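Local structure of major capsid protein (Norovirus Hu/GI.7/TCH-060/USA/2003, 4P25) at residues A[93-97]-A[187-191]; A[110-116]-A[152-158]; A[125-130]-A[145-151]; A[136-140]-A[177-183]. The protein forms the norovirus capsid, its protruding domain binding histo-blood group antigens such as the Lewis Y glycan. All blocks are in the same frame, centred on the assembly; numbering follows the deposited sequence.

Along the chain, the segments of contact 1 bracket all the others; those of contact 3 fall between the two strands of contact 2, and those of contact 4 alternate with both. Contacts 2 and 3, with centres about 9 Å apart, are joined where strands 108-115 (contact 2) and 125-130 (contact 3) pair as hydrogen-bonded neighbours in the six-stranded antiparallel sheet. Together they supply His110, Arg127 and Asp129 to the glycan pocket, and both touch the second subunit. Contacts 1 and 4, with centres about 10 Å apart, join long loops and meet where His139 bonds to the backbone of Phe93. Contact 1 lies well away from the glycan, its centre about 27 Å from that of contact 3.

Contact 1: residues A[93-97]-A[187-191]; sequences FESPA and THLAP
Glu94 runs along the imidazole of His188 in the same direction, so that the glutamate covers one face of the ring. Its CB sits over the middle of the ring, 3.7 Å from the centroid of His188 in a CH-pi contact 7° off the ring normal. CG, turned beside the backbone N (chi1 -69°), passes above the CE1-NE2 edge on the same face, 3.9 Å from His188 CE1. The same CG stands over the centre of the Phe93 ring, 3.6 Å above its plane, so the glutamate chain lies between two rings. The rest of the chain is extended and carries the carboxylate onward, with Glu94 CD 3.4 Å from His188 NE2. The carboxylate stacks on the ring with its plane tilted 27°, and Glu94 OE1 comes within 3.2 Å of His188 NE2 at too poor an angle for a hydrogen bond. A glutamate suits this place because its methylenes can cover the ring before the charge is reached.

His188 is the centre of an inverse gamma turn, through which the loop leading to strand 201-208 meets the loop between strands 78-83 and 108-115. Its N donates to Glu94 O, though the 2.5 Å separation is doubtfully short. Thr187 OG1, bonded to Thr184 N, also shares a water with Phe93 O. Farther along, Pro96 CG meets Leu189 CD2 at 3.7 Å, two compact apolar groups that both also touch Gln43.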
loop_
_atom_site.group_PDB
_atom_site.type_symbol
_atom_site.label_atom_id
_atom_site.label_comp_id
_atom_site.label_asym_id
_atom_site.label_seq_id
_atom_site.Cartn_x
_atom_site.Cartn_y
_atom_site.Cartn_z
ATOM N N PHE A 93 -15.461 19.140 7.663
ATOM C CA PHE A 93 -16.210 19.676 6.541
ATOM C C PHE A 93 -17.099 18.559 6.009
ATOM O O PHE A 93 -17.965 18.056 6.730
ATOM C CB PHE A 93 -15.234 20.170 5.464
ATOM C CG PHE A 93 -15.872 20.955 4.344
ATOM C CD1 PHE A 93 -17.038 21.677 4.539
ATOM C CD2 PHE A 93 -15.295 20.958 3.082
ATOM C CE1 PHE A 93 -17.612 22.392 3.496
ATOM C CE2 PHE A 93 -15.862 21.666 2.040
ATOM C CZ PHE A 93 -17.023 22.382 2.245
ATOM N N GLU A 94 -16.855 18.131 4.777
ATOM C CA GLU A 94 -17.749 17.197 4.108
ATOM C C GLU A 94 -17.404 15.715 4.295
ATOM O O GLU A 94 -18.297 14.885 4.408
ATOM C CB GLU A 94 -17.865 17.552 2.622
ATOM C CG GLU A 94 -18.604 18.866 2.401
ATOM C CD GLU A 94 -18.592 19.320 0.956
ATOM O OE1 GLU A 94 -17.734 18.847 0.187
ATOM O OE2 GLU A 94 -19.445 20.158 0.597
ATOM N N SER A 95 -16.114 15.400 4.344
ATOM C CA SER A 95 -15.674 14.022 4.549
ATOM C C SER A 95 -16.015 13.558 5.966
ATOM O O SER A 95 -16.042 14.374 6.887
ATOM C CB SER A 95 -14.167 13.927 4.313
ATOM O OG SER A 95 -13.697 12.602 4.485
ATOM N N PRO A 96 -16.288 12.254 6.153
ATOM C CA PRO A 96 -16.570 11.732 7.494
ATOM C C PRO A 96 -15.391 11.854 8.458
ATOM O O PRO A 96 -15.602 11.854 9.673
ATOM C CB PRO A 96 -16.858 10.247 7.238
ATOM C CG PRO A 96 -17.340 10.198 5.819
ATOM C CD PRO A 96 -16.510 11.234 5.108
ATOM N N ALA A 97 -14.177 11.957 7.923
ATOM C CA ALA A 97 -12.958 11.917 8.728
ATOM C C ALA A 97 -11.761 12.259 7.829
ATOM O O ALA A 97 -11.939 12.497 6.629
ATOM C CB ALA A 97 -12.804 10.522 9.363
ATOM N N THR A 187 -22.877 15.731 5.455
ATOM C CA THR A 187 -21.640 14.972 5.524
ATOM C C THR A 187 -21.610 13.952 4.396
ATOM O O THR A 187 -22.567 13.211 4.200
ATOM C CB THR A 187 -21.493 14.281 6.870
ATOM O OG1 THR A 187 -21.692 15.252 7.904
ATOM C CG2 THR A 187 -20.106 13.669 6.999
ATOM N N HIS A 188 -20.514 13.941 3.647
ATOM C CA HIS A 188 -20.391 13.043 2.510
ATOM C C HIS A 188 -20.024 11.617 2.925
ATOM O O HIS A 188 -19.008 11.092 2.476
ATOM C CB HIS A 188 -19.349 13.572 1.516
ATOM C CG HIS A 188 -19.758 14.834 0.818
ATOM N ND1 HIS A 188 -20.890 15.542 1.159
ATOM C CD2 HIS A 188 -19.186 15.511 -0.207
ATOM C CE1 HIS A 188 -20.999 16.600 0.376
ATOM N NE2 HIS A 188 -19.977 16.606 -0.461
ATOM N N LEU A 189 -20.833 11.002 3.787
ATOM C CA LEU A 189 -20.722 9.557 3.996
ATOM C C LEU A 189 -21.021 8.874 2.673
ATOM O O LEU A 189 -21.981 9.233 1.988
ATOM C CB LEU A 189 -21.738 9.043 5.017
ATOM C CG LEU A 189 -21.549 8.957 6.531
ATOM C CD1 LEU A 189 -22.761 8.246 7.120
ATOM C CD2 LEU A 189 -20.273 8.232 6.919
ATOM N N ALA A 190 -20.211 7.885 2.315
ATOM C CA ALA A 190 -20.526 7.054 1.165
ATOM C C ALA A 190 -21.842 6.335 1.456
ATOM O O ALA A 190 -22.062 5.880 2.579
ATOM C CB ALA A 190 -19.410 6.061 0.907
ATOM N N PRO A 191 -22.728 6.249 0.455
ATOM C CA PRO A 191 -24.056 5.672 0.681
ATOM C C PRO A 191 -24.005 4.158 0.809
ATOM O O PRO A 191 -22.992 3.551 0.443
ATOM C CB PRO A 191 -24.820 6.075 -0.585
ATOM C CG PRO A 191 -23.768 6.153 -1.638
ATOM C CD PRO A 191 -22.541 6.683 -0.942
HETATM O O HOH W 1 -20.690 17.863 7.110
#

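Contact 2: residues A[110-116]-A[152-158]; sequences HVSTFKV and TGDQLGT. With FUC (alpha-L-fucopyranose), chain E.
Phe114 and Leu156 point the same way from a hydrogen-bonded pair of antiparallel strands, 110-115 and 154-158, in the six-stranded sheet. Phe114 CE1 comes 4.0 Å from Leu156 CD2, since chi1 of 72° sets the ring between the backbone N and the carbonyl carbon and swings it toward the partner strand. Val116 also reaches Leu156, its CG2 3.8 Å from Leu156 CB. Pro210 of the second subunit packs on Phe114, so these apolar side chains suit a place near the dimer contact.

On the opposite face Thr113, Gln155 and Lys115 form a polar group. Thr113 and Gln155 meet at about a right angle, and Thr113 OG1 donates to an in-plane lone pair of Gln155 OE1 at 2.8 Å. Gln155 NE2 is taken up by Thr152 O, so the bent glutamine has both ends of its amide bonded. Lys115 stretches out past this group, and its NZ donates to Thr152 OG1 at 3.1 Å. At Gly157 a CB would collide with Thr113 CG2, whereas the glycine CA lies 3.6 Å from that methyl. Toward the glycan, His110 is stacked on Trp161 and its NE2 is hydrogen-bonded to O3 of the bound galactose, with fucose O2 3.4 Å from that same NE2, near the ring plane.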
loop_
_atom_site.group_PDB
_atom_site.type_symbol
_atom_site.label_atom_id
_atom_site.label_comp_id
_atom_site.label_asym_id
_atom_site.label_seq_id
_atom_site.Cartn_x
_atom_site.Cartn_y
_atom_site.Cartn_z
ATOM N N HIS A 110 -6.170 -0.778 17.667
ATOM C CA HIS A 110 -4.830 -0.703 18.210
ATOM C C HIS A 110 -3.926 -0.258 17.079
ATOM O O HIS A 110 -3.720 -0.982 16.106
ATOM C CB HIS A 110 -4.448 -2.054 18.799
ATOM C CG HIS A 110 -5.458 -2.558 19.781
ATOM N ND1 HIS A 110 -6.431 -3.476 19.445
ATOM C CD2 HIS A 110 -5.608 -2.322 21.108
ATOM C CE1 HIS A 110 -7.153 -3.760 20.514
ATOM N NE2 HIS A 110 -6.673 -3.074 21.536
ATOM N N VAL A 111 -3.429 0.970 17.206
ATOM C CA VAL A 111 -2.811 1.689 16.099
ATOM C C VAL A 111 -1.356 1.935 16.431
ATOM O O VAL A 111 -1.042 2.510 17.477
ATOM C CB VAL A 111 -3.512 3.052 15.897
ATOM C CG1 VAL A 111 -2.952 3.775 14.677
ATOM C CG2 VAL A 111 -5.027 2.870 15.769
ATOM N N SER A 112 -0.458 1.495 15.555
ATOM C CA SER A 112 0.975 1.641 15.817
ATOM C C SER A 112 1.531 2.893 15.164
ATOM O O SER A 112 1.548 3.006 13.933
ATOM C CB SER A 112 1.737 0.416 15.331
ATOM O OG SER A 112 3.092 0.502 15.741
ATOM N N THR A 113 1.991 3.833 15.988
ATOM C CA THR A 113 2.459 5.124 15.478
ATOM C C THR A 113 3.912 5.441 15.832
ATOM O O THR A 113 4.473 4.896 16.790
ATOM C CB THR A 113 1.583 6.282 15.993
ATOM O OG1 THR A 113 1.731 6.411 17.409
ATOM C CG2 THR A 113 0.126 6.035 15.673
ATOM N N PHE A 114 4.507 6.325 15.044
ATOM C CA PHE A 114 5.824 6.870 15.355
ATOM C C PHE A 114 5.784 8.394 15.352
ATOM O O PHE A 114 4.924 8.998 14.714
ATOM C CB PHE A 114 6.900 6.339 14.397
ATOM C CG PHE A 114 6.820 6.897 12.990
ATOM C CD1 PHE A 114 5.899 6.401 12.081
ATOM C CD2 PHE A 114 7.700 7.889 12.574
ATOM C CE1 PHE A 114 5.837 6.904 10.785
ATOM C CE2 PHE A 114 7.644 8.395 11.277
ATOM C CZ PHE A 114 6.710 7.898 10.383
ATOM N N LYS A 115 6.704 9.012 16.085
ATOM C CA LYS A 115 6.772 10.464 16.127
ATOM C C LYS A 115 7.484 10.962 14.880
ATOM O O LYS A 115 8.607 10.551 14.589
ATOM C CB LYS A 115 7.497 10.953 17.383
ATOM C CG LYS A 115 7.424 12.460 17.567
ATOM C CD LYS A 115 8.104 12.919 18.846
ATOM C CE LYS A 115 7.847 14.397 19.085
ATOM N NZ LYS A 115 8.264 14.813 20.449
ATOM N N VAL A 116 6.828 11.846 14.133
ATOM C CA VAL A 116 7.411 12.359 12.917
ATOM C C VAL A 116 8.500 13.390 13.220
ATOM O O VAL A 116 9.672 13.119 12.992
ATOM C CB VAL A 116 6.366 12.981 11.988
ATOM C CG1 VAL A 116 7.023 13.481 10.717
ATOM C CG2 VAL A 116 5.290 11.962 11.676
ATOM N N THR A 152 4.147 11.575 22.176
ATOM C CA THR A 152 3.990 13.023 22.235
ATOM C C THR A 152 4.069 13.594 20.827
ATOM O O THR A 152 4.533 12.928 19.899
ATOM C CB THR A 152 5.086 13.693 23.091
ATOM O OG1 THR A 152 6.371 13.427 22.513
ATOM C CG2 THR A 152 5.058 13.182 24.531
ATOM N N GLY A 153 3.605 14.827 20.669
ATOM C CA GLY A 153 3.698 15.525 19.399
ATOM C C GLY A 153 2.958 14.885 18.235
ATOM O O GLY A 153 1.886 14.297 18.400
ATOM N N ASP A 154 3.555 15.013 17.054
ATOM C CA ASP A 154 2.970 14.599 15.783
ATOM C C ASP A 154 3.182 13.100 15.575
ATOM O O ASP A 154 4.296 12.657 15.297
ATOM C CB ASP A 154 3.643 15.425 14.681
ATOM C CG ASP A 154 3.090 15.158 13.281
ATOM O OD1 ASP A 154 2.101 14.410 13.115
ATOM O OD2 ASP A 154 3.673 15.734 12.332
ATOM N N GLN A 155 2.105 12.326 15.712
ATOM C CA GLN A 155 2.170 10.871 15.591
ATOM C C GLN A 155 1.503 10.400 14.308
ATOM O O GLN A 155 0.383 10.812 13.994
ATOM C CB GLN A 155 1.479 10.197 16.783
ATOM C CG GLN A 155 2.143 10.432 18.135
ATOM C CD GLN A 155 3.418 9.620 18.337
ATOM O OE1 GLN A 155 3.496 8.445 17.967
ATOM N NE2 GLN A 155 4.425 10.248 18.932
ATOM N N LEU A 156 2.194 9.536 13.567
ATOM C CA LEU A 156 1.662 8.970 12.335
ATOM C C LEU A 156 1.726 7.465 12.422
ATOM O O LEU A 156 2.749 6.898 12.802
ATOM C CB LEU A 156 2.471 9.455 11.129
ATOM C CG LEU A 156 2.270 8.752 9.780
ATOM C CD1 LEU A 156 0.853 8.929 9.266
ATOM C CD2 LEU A 156 3.274 9.291 8.772
ATOM N N GLY A 157 0.625 6.812 12.075
ATOM C CA GLY A 157 0.596 5.369 12.192
ATOM C C GLY A 157 -0.472 4.635 11.419
ATOM O O GLY A 157 -1.231 5.215 10.639
ATOM N N THR A 158 -0.508 3.331 11.659
ATOM C CA THR A 158 -1.336 2.406 10.904
ATOM C C THR A 158 -2.095 1.490 11.855
ATOM O O THR A 158 -1.550 1.053 12.871
ATOM C CB THR A 158 -0.446 1.561 9.970
ATOM O OG1 THR A 158 0.283 2.432 9.092
ATOM C CG2 THR A 158 -1.274 0.593 9.141
HETATM C C1 FUC E . -6.177 -4.761 24.573
HETATM C C2 FUC E . -4.964 -3.858 24.731
HETATM C C3 FUC E . -4.299 -4.132 26.069
HETATM C C4 FUC E . -3.989 -5.616 26.188
HETATM C C5 FUC E . -5.256 -6.420 25.949
HETATM C C6 FUC E . -4.942 -7.913 26.061
HETATM O O2 FUC E . -5.378 -2.486 24.673
HETATM O O3 FUC E . -3.080 -3.379 26.161
HETATM O O4 FUC E . -3.001 -5.978 25.212
HETATM O O5 FUC E . -5.765 -6.134 24.639
#

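Contact 3: residues A[125-130]-A[145-151]; sequences MSRLDV and FTSDQDP. With FUC (alpha-L-fucopyranose), chain E.
Arg127 gives its backbone N to Gln149 OE1, the carbonyl oxygen of a bent side chain, at 2.7 Å and with a nearly straight 170° angle at the hydrogen. The donor stands well above the amide carbonyl plane. The carbonyl of the same arginine receives Ser147 OG, also from above its plane, at 2.9 Å. Ser147 OG lies anti to its own backbone N (chi1 179°), where it can also accept from Gln149 N, making an ST turn, which probably helps position the glutamine. A water that accepts from Asp148 N lies within bonding distance of both Arg127 O and Asp129 OD2.

A single antiparallel bridge follows, Asp129 N to Thr146 O at 2.8 Å and Thr146 N back to Asp129 O. These bonds fasten the loop 145-151 to strand 125-130, an outermost strand of the sheet within the chain. On the side facing strand 78-83, Leu128 CD2 rests over one face of Phe145, toward the ring's rim and 3.9 Å from the centroid, and touches Pro151 CG as well; Leu80 packs on both Leu128 and Phe145.

Arg127 and Asp129 belong to the glycan pocket, joined by a side-on salt bridge. NE donates to the syn lone pair of Asp129 OD1 at 2.8 Å, with OD1 tilted 22° from the guanidinium plane, and NH2 bonds OD2. NH2 also makes a weak bond to fucose O3, whose 2.5 Å length is doubtful, and fucose O2 lies 3.3 Å from Asp129 CG. The carboxylate probably fixes the rotation of the guanidinium and partly offsets its charge, which would leave NH2 placed beside the fucose O3.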
loop_
_atom_site.group_PDB
_atom_site.type_symbol
_atom_site.label_atom_id
_atom_site.label_comp_id
_atom_site.label_asym_id
_atom_site.label_seq_id
_atom_site.Cartn_x
_atom_site.Cartn_y
_atom_site.Cartn_z
ATOM N N MET A 125 8.160 3.425 18.576
ATOM C CA MET A 125 6.755 3.101 18.344
ATOM C C MET A 125 5.903 3.260 19.594
ATOM O O MET A 125 6.335 2.942 20.702
ATOM C CB MET A 125 6.605 1.668 17.813
ATOM C CG MET A 125 7.525 1.307 16.657
ATOM S SD MET A 125 7.425 2.435 15.248
ATOM C CE MET A 125 5.718 2.213 14.752
ATOM N N SER A 126 4.688 3.753 19.397
ATOM C CA SER A 126 3.672 3.750 20.444
ATOM C C SER A 126 2.458 3.013 19.901
ATOM O O SER A 126 2.101 3.168 18.729
ATOM C CB SER A 126 3.280 5.183 20.814
ATOM O OG SER A 126 4.388 5.913 21.307
ATOM N N ARG A 127 1.823 2.199 20.736
ATOM C CA ARG A 127 0.562 1.590 20.347
ATOM C C ARG A 127 -0.565 2.376 21.000
ATOM O O ARG A 127 -0.652 2.457 22.236
ATOM C CB ARG A 127 0.505 0.108 20.734
ATOM C CG ARG A 127 -0.585 -0.672 19.986
ATOM C CD ARG A 127 -0.798 -2.064 20.577
ATOM N NE ARG A 127 -1.426 -1.978 21.894
ATOM C CZ ARG A 127 -1.325 -2.899 22.851
ATOM N NH1 ARG A 127 -0.615 -4.009 22.661
ATOM N NH2 ARG A 127 -1.933 -2.703 24.012
ATOM N N LEU A 128 -1.402 2.989 20.165
ATOM C CA LEU A 128 -2.550 3.748 20.645
ATOM C C LEU A 128 -3.768 2.843 20.684
ATOM O O LEU A 128 -4.174 2.284 19.660
ATOM C CB LEU A 128 -2.817 4.953 19.748
ATOM C CG LEU A 128 -1.582 5.798 19.397
ATOM C CD1 LEU A 128 -1.986 7.038 18.619
ATOM C CD2 LEU A 128 -0.779 6.172 20.648
ATOM N N ASP A 129 -4.334 2.688 21.873
ATOM C CA ASP A 129 -5.494 1.839 22.067
ATOM C C ASP A 129 -6.742 2.724 22.108
ATOM O O ASP A 129 -6.935 3.528 23.021
ATOM C CB ASP A 129 -5.301 0.993 23.328
ATOM C CG ASP A 129 -4.010 0.174 23.272
ATOM O OD1 ASP A 129 -3.709 -0.384 22.190
ATOM O OD2 ASP A 129 -3.281 0.108 24.286
ATOM N N VAL A 130 -7.570 2.581 21.078
ATOM C CA VAL A 130 -8.666 3.511 20.824
ATOM C C VAL A 130 -10.016 2.821 20.931
ATOM O O VAL A 130 -10.250 1.797 20.277
ATOM C CB VAL A 130 -8.549 4.109 19.407
ATOM C CG1 VAL A 130 -9.691 5.077 19.131
ATOM C CG2 VAL A 130 -7.196 4.790 19.226
ATOM N N PHE A 145 -7.221 8.053 23.357
ATOM C CA PHE A 145 -6.549 6.759 23.416
ATOM C C PHE A 145 -5.914 6.530 24.776
ATOM O O PHE A 145 -5.715 7.468 25.556
ATOM C CB PHE A 145 -5.478 6.630 22.309
ATOM C CG PHE A 145 -4.308 7.574 22.471
ATOM C CD1 PHE A 145 -3.229 7.240 23.278
ATOM C CD2 PHE A 145 -4.282 8.791 21.801
ATOM C CE1 PHE A 145 -2.152 8.113 23.434
ATOM C CE2 PHE A 145 -3.210 9.662 21.947
ATOM C CZ PHE A 145 -2.142 9.319 22.762
ATOM N N THR A 146 -5.607 5.273 25.058
ATOM C CA THR A 146 -4.707 4.937 26.144
ATOM C C THR A 146 -3.507 4.267 25.493
ATOM O O THR A 146 -3.618 3.740 24.378
ATOM C CB THR A 146 -5.362 3.998 27.188
ATOM O OG1 THR A 146 -5.820 2.800 26.550
ATOM C CG2 THR A 146 -6.538 4.689 27.875
ATOM N N SER A 147 -2.361 4.312 26.161
ATOM C CA SER A 147 -1.147 3.707 25.631
ATOM C C SER A 147 -0.218 3.310 26.761
ATOM O O SER A 147 -0.112 4.011 27.766
ATOM C CB SER A 147 -0.420 4.683 24.701
ATOM O OG SER A 147 0.780 4.108 24.205
ATOM N N ASP A 148 0.460 2.183 26.597
ATOM C CA ASP A 148 1.462 1.776 27.572
ATOM C C ASP A 148 2.789 2.483 27.303
ATOM O O ASP A 148 3.722 2.396 28.099
ATOM C CB ASP A 148 1.623 0.255 27.592
ATOM C CG ASP A 148 0.481 -0.432 28.312
ATOM O OD1 ASP A 148 -0.127 0.216 29.192
ATOM O OD2 ASP A 148 0.188 -1.607 28.004
ATOM N N GLN A 149 2.855 3.195 26.183
ATOM C CA GLN A 149 4.026 3.999 25.865
ATOM C C GLN A 149 3.706 5.460 26.170
ATOM O O GLN A 149 2.665 5.754 26.760
ATOM C CB GLN A 149 4.445 3.797 24.401
ATOM C CG GLN A 149 4.853 2.357 24.060
ATOM C CD GLN A 149 3.663 1.418 23.910
ATOM O OE1 GLN A 149 2.640 1.779 23.322
ATOM N NE2 GLN A 149 3.786 0.211 24.464
ATOM N N ASP A 150 4.594 6.374 25.787
ATOM C CA ASP A 150 4.391 7.795 26.080
ATOM C C ASP A 150 4.500 8.654 24.815
ATOM O O ASP A 150 5.412 9.467 24.694
ATOM C CB ASP A 150 5.405 8.273 27.130
ATOM C CG ASP A 150 5.014 9.600 27.775
ATOM O OD1 ASP A 150 3.864 10.049 27.592
ATOM O OD2 ASP A 150 5.862 10.186 28.485
ATOM N N PRO A 151 3.561 8.472 23.870
ATOM C CA PRO A 151 3.602 9.259 22.635
ATOM C C PRO A 151 3.395 10.746 22.893
ATOM O O PRO A 151 2.583 11.123 23.741
ATOM C CB PRO A 151 2.432 8.696 21.820
ATOM C CG PRO A 151 1.498 8.131 22.841
ATOM C CD PRO A 151 2.389 7.571 23.906
HETATM C C1 FUC E . -6.177 -4.761 24.573
HETATM C C2 FUC E . -4.964 -3.858 24.731
HETATM C C3 FUC E . -4.299 -4.132 26.069
HETATM C C4 FUC E . -3.989 -5.616 26.188
HETATM C C5 FUC E . -5.256 -6.420 25.949
HETATM C C6 FUC E . -4.942 -7.913 26.061
HETATM O O2 FUC E . -5.378 -2.486 24.673
HETATM O O3 FUC E . -3.080 -3.379 26.161
HETATM O O4 FUC E . -3.001 -5.978 25.212
HETATM O O5 FUC E . -5.765 -6.134 24.639
HETATM O O HOH W 2 -0.415 0.566 24.299
HETATM O O HOH W 3 -8.462 2.398 25.788
#

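Contact 4: residues A[136-140]-A[177-183]; sequences FAPHL and PSYGSTV
His139 carries the hydrogen bonds between the two loops. Its backbone N donates to Tyr179 O at 3.1 Å, in the carbonyl plane, and its ND1 shares a nearly straight bond with Thr182 OG1 at 2.9 Å. With CG anti to the backbone N (chi1 178°), the imidazole extends across to the threonine, while its NE2 is bonded to Phe93 O. Histidine fits here because its two ring nitrogens can join two separate groups.

Two waters add polar links. One donates to both Phe136 O and Ser178 O, the latter at 2.8 Å. The other accepts from Leu140 N, donates to Tyr179 O and also bonds with Thr182 OG1, so Tyr179 O is met by the histidine N-H and by water. Ser178 O also lies at the edge of the Phe136 ring, near its plane.

Both segments are loop: residues 136-140 lead to strand 142-144, whereas residues 177-183 belong to the long connection from strand 154-163 to strand 201-208. The second ends in a type I beta turn from Gly180 to Val183, which presents Thr182 to His139. Gly180 has backbone angles at which a CB would be jammed against the preceding carbonyl oxygen.

Apolar contacts flank the bonds. Pro138 CG meets Tyr179 CD1 at 3.7 Å, the two side chains crossing at about a right angle. Phe136 CE2 reaches Pro177 CB at 3.9 Å. Trp109 packs edge-to-face with Phe136. On the other flank Val183 CG2 touches His139 CB at 3.9 Å, and the Thr182 methyl packs tightly on Leu140, with CG2 3.4 Å from Leu140 CD2.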
loop_
_atom_site.group_PDB
_atom_site.type_symbol
_atom_site.label_atom_id
_atom_site.label_comp_id
_atom_site.label_asym_id
_atom_site.label_seq_id
_atom_site.Cartn_x
_atom_site.Cartn_y
_atom_site.Cartn_z
ATOM N N PHE A 136 -14.843 9.428 20.774
ATOM C CA PHE A 136 -14.453 9.064 19.415
ATOM C C PHE A 136 -15.218 9.971 18.457
ATOM O O PHE A 136 -16.381 9.718 18.130
ATOM C CB PHE A 136 -14.762 7.581 19.166
ATOM C CG PHE A 136 -14.302 7.050 17.824
ATOM C CD1 PHE A 136 -12.985 6.648 17.626
ATOM C CD2 PHE A 136 -15.203 6.911 16.784
ATOM C CE1 PHE A 136 -12.576 6.136 16.397
ATOM C CE2 PHE A 136 -14.806 6.399 15.560
ATOM C CZ PHE A 136 -13.487 6.015 15.366
ATOM N N ALA A 137 -14.556 11.044 18.031
ATOM C CA ALA A 137 -15.193 12.066 17.200
ATOM C C ALA A 137 -14.372 12.387 15.958
ATOM O O ALA A 137 -13.945 13.529 15.771
ATOM C CB ALA A 137 -15.413 13.338 18.021
ATOM N N PRO A 138 -14.155 11.390 15.089
ATOM C CA PRO A 138 -13.256 11.668 13.959
ATOM C C PRO A 138 -13.760 12.731 12.974
ATOM O O PRO A 138 -12.930 13.413 12.372
ATOM C CB PRO A 138 -13.100 10.301 13.285
ATOM C CG PRO A 138 -14.290 9.514 13.720
ATOM C CD PRO A 138 -14.627 9.993 15.097
ATOM N N HIS A 139 -15.071 12.898 12.818
ATOM C CA HIS A 139 -15.556 13.962 11.941
ATOM C C HIS A 139 -15.144 15.326 12.478
ATOM O O HIS A 139 -14.695 16.188 11.728
ATOM C CB HIS A 139 -17.072 13.910 11.742
ATOM C CG HIS A 139 -17.590 15.027 10.888
ATOM N ND1 HIS A 139 -18.415 16.019 11.378
ATOM C CD2 HIS A 139 -17.368 15.328 9.589
ATOM C CE1 HIS A 139 -18.692 16.873 10.410
ATOM N NE2 HIS A 139 -18.074 16.479 9.313
ATOM N N LEU A 140 -15.287 15.503 13.788
ATOM C CA LEU A 140 -14.834 16.713 14.460
ATOM C C LEU A 140 -13.323 16.863 14.451
ATOM O O LEU A 140 -12.798 17.974 14.550
ATOM C CB LEU A 140 -15.327 16.711 15.901
ATOM C CG LEU A 140 -16.757 17.189 15.999
ATOM C CD1 LEU A 140 -17.206 17.213 17.450
ATOM C CD2 LEU A 140 -16.825 18.564 15.365
ATOM N N PRO A 177 -17.816 2.729 11.572
ATOM C CA PRO A 177 -17.945 3.527 12.792
ATOM C C PRO A 177 -19.081 4.534 12.716
ATOM O O PRO A 177 -19.632 4.779 11.642
ATOM C CB PRO A 177 -16.614 4.299 12.845
ATOM C CG PRO A 177 -15.690 3.567 11.925
ATOM C CD PRO A 177 -16.565 3.032 10.855
ATOM N N SER A 178 -19.426 5.093 13.873
ATOM C CA SER A 178 -20.175 6.336 13.945
ATOM C C SER A 178 -19.123 7.432 14.026
ATOM O O SER A 178 -18.279 7.414 14.917
ATOM C CB SER A 178 -21.033 6.365 15.205
ATOM O OG SER A 178 -21.549 7.666 15.428
ATOM N N TYR A 179 -19.156 8.377 13.095
ATOM C CA TYR A 179 -18.084 9.367 13.005
ATOM C C TYR A 179 -18.325 10.557 13.917
ATOM O O TYR A 179 -17.486 11.451 14.053
ATOM C CB TYR A 179 -17.850 9.778 11.551
ATOM C CG TYR A 179 -17.280 8.636 10.737
ATOM C CD1 TYR A 179 -15.913 8.509 10.550
ATOM C CD2 TYR A 179 -18.109 7.659 10.193
ATOM C CE1 TYR A 179 -15.383 7.452 9.817
ATOM C CE2 TYR A 179 -17.588 6.597 9.465
ATOM C CZ TYR A 179 -16.224 6.496 9.282
ATOM O OH TYR A 179 -15.694 5.456 8.558
ATOM N N GLY A 180 -19.502 10.535 14.544
ATOM C CA GLY A 180 -19.826 11.425 15.656
ATOM C C GLY A 180 -21.147 12.139 15.499
ATOM O O GLY A 180 -21.785 12.074 14.443
ATOM N N SER A 181 -21.527 12.906 16.512
ATOM C CA SER A 181 -22.794 13.648 16.509
ATOM C C SER A 181 -22.793 14.908 15.643
ATOM O O SER A 181 -23.826 15.556 15.498
ATOM C CB SER A 181 -23.222 14.025 17.939
ATOM O OG SER A 181 -22.308 14.923 18.545
ATOM N N THR A 182 -21.648 15.264 15.071
ATOM C CA THR A 182 -21.592 16.434 14.198
ATOM C C THR A 182 -21.903 16.075 12.761
ATOM O O THR A 182 -22.049 16.949 11.904
ATOM C CB THR A 182 -20.240 17.135 14.273
ATOM O OG1 THR A 182 -19.186 16.159 14.168
ATOM C CG2 THR A 182 -20.145 17.870 15.591
ATOM N N VAL A 183 -22.007 14.777 12.505
ATOM C CA VAL A 183 -22.384 14.284 11.190
ATOM C C VAL A 183 -23.855 14.575 10.934
ATOM O O VAL A 183 -24.711 14.278 11.766
ATOM C CB VAL A 183 -22.130 12.772 11.080
ATOM C CG1 VAL A 183 -22.605 12.251 9.729
ATOM C CG2 VAL A 183 -20.656 12.463 11.296
HETATM O O HOH W 4 -18.724 8.557 17.394
HETATM O O HOH W 5 -17.365 13.898 15.389
#